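Local coordinates for putative uncharacterized protein (Coprinopsis cinerea, PDB 3W9A), which is a fungal glycoside hydrolase of family 131 whose beta-jelly-roll catalytic domain probably cleaves beta-glucans, at residues H97-R102 against Y216-Y221. Residues are numbered along the deposited sequence; the frame is centred on the assembly and turned at random.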
ATOM      1  N   HIS A  97       0.739  -8.303  -1.128  1.00 10.12           N
ATOM      2  CA  HIS A  97      -0.284  -8.178  -0.081  1.00 10.44           C
ATOM      3  C   HIS A  97      -0.178  -6.869   0.677  1.00 10.58           C
ATOM      4  O   HIS A  97       0.931  -6.369   0.955  1.00 10.72           O
ATOM      5  CB  HIS A  97      -0.141  -9.272   0.960  1.00 10.53           C
ATOM      6  CG  HIS A  97      -0.520 -10.634   0.491  1.00 11.09           C
ATOM      7  ND1 HIS A  97      -1.682 -11.253   0.889  1.00 11.32           N
ATOM      8  CD2 HIS A  97       0.125 -11.518  -0.306  1.00 11.33           C
ATOM      9  CE1 HIS A  97      -1.742 -12.458   0.349  1.00 11.64           C
ATOM     10  NE2 HIS A  97      -0.665 -12.639  -0.389  1.00 11.58           N
ATOM     11  N   PHE A  98      -1.330  -6.340   1.051  1.00 10.46           N
ATOM     12  CA  PHE A  98      -1.406  -5.251   2.011  1.00 11.04           C
ATOM     13  C   PHE A  98      -2.838  -5.108   2.481  1.00 11.27           C
ATOM     14  O   PHE A  98      -3.779  -5.609   1.832  1.00 10.52           O
ATOM     15  CB  PHE A  98      -0.943  -3.917   1.413  1.00 11.12           C
ATOM     16  CG  PHE A  98      -1.728  -3.487   0.208  1.00 11.27           C
ATOM     17  CD1 PHE A  98      -2.767  -2.565   0.327  1.00 11.08           C
ATOM     18  CD2 PHE A  98      -1.432  -4.007  -1.047  1.00 11.33           C
ATOM     19  CE1 PHE A  98      -3.505  -2.191  -0.776  1.00 11.12           C
ATOM     20  CE2 PHE A  98      -2.174  -3.633  -2.156  1.00 11.43           C
ATOM     21  CZ  PHE A  98      -3.203  -2.718  -2.018  1.00 11.19           C
ATOM     22  N   SER A  99      -2.989  -4.400   3.597  1.00 12.05           N
ATOM     23  CA  SER A  99      -4.282  -4.000   4.135  1.00 12.66           C
ATOM     24  C   SER A  99      -4.262  -2.512   4.399  1.00 12.71           C
ATOM     25  O   SER A  99      -3.291  -1.985   4.938  1.00 12.26           O
ATOM     26  CB  SER A  99      -4.590  -4.719   5.462  1.00 13.63           C
ATOM     27  OG  SER A  99      -4.464  -6.130   5.335  1.00 15.12           O
ATOM     28  N   ILE A 100      -5.364  -1.856   4.075  1.00 12.44           N
ATOM     29  CA  ILE A 100      -5.458  -0.430   4.175  1.00 12.26           C
ATOM     30  C   ILE A 100      -6.793   0.003   4.814  1.00 12.06           C
ATOM     31  O   ILE A 100      -7.826  -0.681   4.707  1.00 11.12           O
ATOM     32  CB  ILE A 100      -5.222   0.178   2.773  1.00 12.77           C
ATOM     33  CG1 ILE A 100      -5.069   1.693   2.834  1.00 13.15           C
ATOM     34  CG2 ILE A 100      -6.333  -0.179   1.807  1.00 12.82           C
ATOM     35  CD1 ILE A 100      -4.329   2.263   1.640  1.00 13.36           C
ATOM     36  N   LYS A 101      -6.755   1.119   5.529  1.00 12.12           N
ATOM     37  CA  LYS A 101      -7.981   1.741   6.017  1.00 12.10           C
ATOM     38  C   LYS A 101      -7.815   3.223   6.237  1.00 12.31           C
ATOM     39  O   LYS A 101      -6.692   3.760   6.236  1.00 11.73           O
ATOM     40  CB  LYS A 101      -8.441   1.121   7.331  1.00 12.53           C
ATOM     41  CG  LYS A 101      -7.643   1.568   8.550  1.00 12.94           C
ATOM     42  CD  LYS A 101      -8.485   1.562   9.813  1.00 13.30           C
ATOM     43  CE  LYS A 101      -7.707   2.131  10.978  1.00 13.03           C
ATOM     44  NZ  LYS A 101      -8.466   1.975  12.245  1.00 13.34           N
ATOM     45  N   ARG A 102      -8.960   3.864   6.455  1.00 12.33           N
ATOM     46  CA  ARG A 102      -9.017   5.247   6.913  1.00 12.71           C
ATOM     47  C   ARG A 102      -9.840   5.306   8.186  1.00 12.44           C
ATOM     48  O   ARG A 102     -10.508   4.333   8.537  1.00 12.56           O
ATOM     49  CB  ARG A 102      -9.638   6.143   5.842  1.00 12.71           C
ATOM     50  CG  ARG A 102     -11.092   5.842   5.504  1.00 12.71           C
ATOM     51  CD  ARG A 102     -11.700   7.061   4.838  1.00 12.71           C
ATOM     52  NE  ARG A 102     -13.146   7.023   4.788  1.00 12.16           N
ATOM     53  CZ  ARG A 102     -13.960   7.702   5.599  1.00 12.09           C
ATOM     54  NH1 ARG A 102     -13.488   8.461   6.584  1.00 11.90           N
ATOM     55  NH2 ARG A 102     -15.274   7.611   5.423  1.00 11.85           N
ATOM     56  N   TYR A 216      -3.924   4.296   6.828  1.00 11.65           N
ATOM     57  CA  TYR A 216      -3.295   3.261   7.634  1.00 11.85           C
ATOM     58  C   TYR A 216      -3.010   2.034   6.789  1.00 11.96           C
ATOM     59  O   TYR A 216      -3.833   1.614   5.967  1.00 10.81           O
ATOM     60  CB  TYR A 216      -4.159   2.906   8.837  1.00 12.43           C
ATOM     61  CG  TYR A 216      -4.485   4.082   9.750  1.00 13.56           C
ATOM     62  CD1 TYR A 216      -3.905   4.199  11.008  1.00 13.72           C
ATOM     63  CD2 TYR A 216      -5.390   5.072   9.357  1.00 14.00           C
ATOM     64  CE1 TYR A 216      -4.218   5.246  11.857  1.00 13.98           C
ATOM     65  CE2 TYR A 216      -5.687   6.135  10.192  1.00 13.87           C
ATOM     66  CZ  TYR A 216      -5.105   6.212  11.435  1.00 14.28           C
ATOM     67  OH  TYR A 216      -5.406   7.266  12.262  1.00 14.61           O
ATOM     68  N   VAL A 217      -1.828   1.466   6.985  1.00 12.28           N
ATOM     69  CA  VAL A 217      -1.355   0.352   6.152  1.00 12.91           C
ATOM     70  C   VAL A 217      -0.801  -0.723   7.066  1.00 12.96           C
ATOM     71  O   VAL A 217      -0.037  -0.410   7.979  1.00 13.56           O
ATOM     72  CB  VAL A 217      -0.227   0.803   5.202  1.00 13.18           C
ATOM     73  CG1 VAL A 217       0.341  -0.377   4.418  1.00 13.42           C
ATOM     74  CG2 VAL A 217      -0.707   1.897   4.274  1.00 13.19           C
ATOM     75  N   SER A 218      -1.176  -1.980   6.847  1.00 12.98           N
ATOM     76  CA  SER A 218      -0.557  -3.077   7.593  1.00 12.58           C
ATOM     77  C   SER A 218      -0.517  -4.369   6.792  1.00 12.16           C
ATOM     78  O   SER A 218      -1.161  -4.490   5.753  1.00 12.21           O
ATOM     79  CB  SER A 218      -1.301  -3.305   8.901  1.00 12.77           C
ATOM     80  OG  SER A 218      -2.611  -3.738   8.636  1.00 12.71           O
ATOM     81  N   GLY A 219       0.259  -5.327   7.288  1.00 11.33           N
ATOM     82  CA  GLY A 219       0.339  -6.646   6.674  1.00 10.76           C
ATOM     83  C   GLY A 219       0.863  -6.614   5.247  1.00 10.17           C
ATOM     84  O   GLY A 219       0.269  -7.207   4.340  1.00  9.28           O
ATOM     85  N   VAL A 220       1.981  -5.916   5.054  1.00  9.69           N
ATOM     86  CA  VAL A 220       2.548  -5.739   3.724  1.00  9.57           C
ATOM     87  C   VAL A 220       3.599  -6.807   3.458  1.00  9.61           C
ATOM     88  O   VAL A 220       4.542  -6.945   4.234  1.00  9.38           O
ATOM     89  CB  VAL A 220       3.182  -4.343   3.567  1.00  9.75           C
ATOM     90  CG1 VAL A 220       3.654  -4.136   2.130  1.00 10.02           C
ATOM     91  CG2 VAL A 220       2.180  -3.261   3.950  1.00  9.92           C
ATOM     92  N   TYR A 221       3.437  -7.553   2.367  1.00  9.99           N
ATOM     93  CA  TYR A 221       4.457  -8.529   1.926  1.00 10.36           C
ATOM     94  C   TYR A 221       4.203  -8.996   0.501  1.00 10.70           C
ATOM     95  O   TYR A 221       3.149  -8.711  -0.086  1.00 10.93           O
ATOM     96  CB  TYR A 221       4.545  -9.734   2.877  1.00 10.78           C
ATOM     97  CG  TYR A 221       3.356 -10.704   2.883  1.00 11.39           C
ATOM     98  CD1 TYR A 221       2.205 -10.420   3.607  1.00 11.74           C
ATOM     99  CD2 TYR A 221       3.407 -11.913   2.173  1.00 11.69           C
ATOM    100  CE1 TYR A 221       1.119 -11.298   3.620  1.00 12.01           C
ATOM    101  CE2 TYR A 221       2.329 -12.801   2.188  1.00 12.17           C
ATOM    102  CZ  TYR A 221       1.196 -12.487   2.914  1.00 12.41           C
ATOM    103  OH  TYR A 221       0.138 -13.359   2.924  1.00 12.78           O
TER
HETATM  104  O   HOH W   1      -2.471  -7.815   4.347  1.00  7.55           O
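Ser99 OG has two partners, Asn158 from the next strand and a water 2.8 Å away, and that water donates to Gly219 O. The bridge sits at a beta bulge: between the hydrogen-bonded pairs His97–Tyr221 and Ser99–Ser218, Phe98 faces two residues, Gly219 and Val220. Gly219 takes phi 61°, easy without a side chain, and its carbonyl O still faces the neighbouring strand, 3.5 Å from Phe98 CA, while accepting the water's bond. Paired backbone hydrogen bonds flank the bulge, although Tyr221 N comes to His97 O from above the carbonyl plane; the shortest is His97 N to Tyr221 O at 2.7 Å.

Beside it the His97 and Tyr221 rings form an offset stack, planes at 7° and centroids 4.2 Å apart. With CG of Tyr221 set between its own backbone N and carbonyl carbon (chi1 70°), the phenol lies alongside the imidazole and brings OH over the centre of its face, while His97 NE2 bonds Glu223. A serine in place of Tyr221 would probably uncover this face and leave the imidazole freer to tilt away from Glu223. At the other end the long, flexible Lys101 lays CE over the Tyr216 ring, 4.2 Å from its centroid. On the opposite face Phe98, Ile100, Val217 and Val220 are apolar, and Phe98 and Ile100 reach strand 114-119 of the second sheet, as expected of the core of a beta-jelly-roll sandwich.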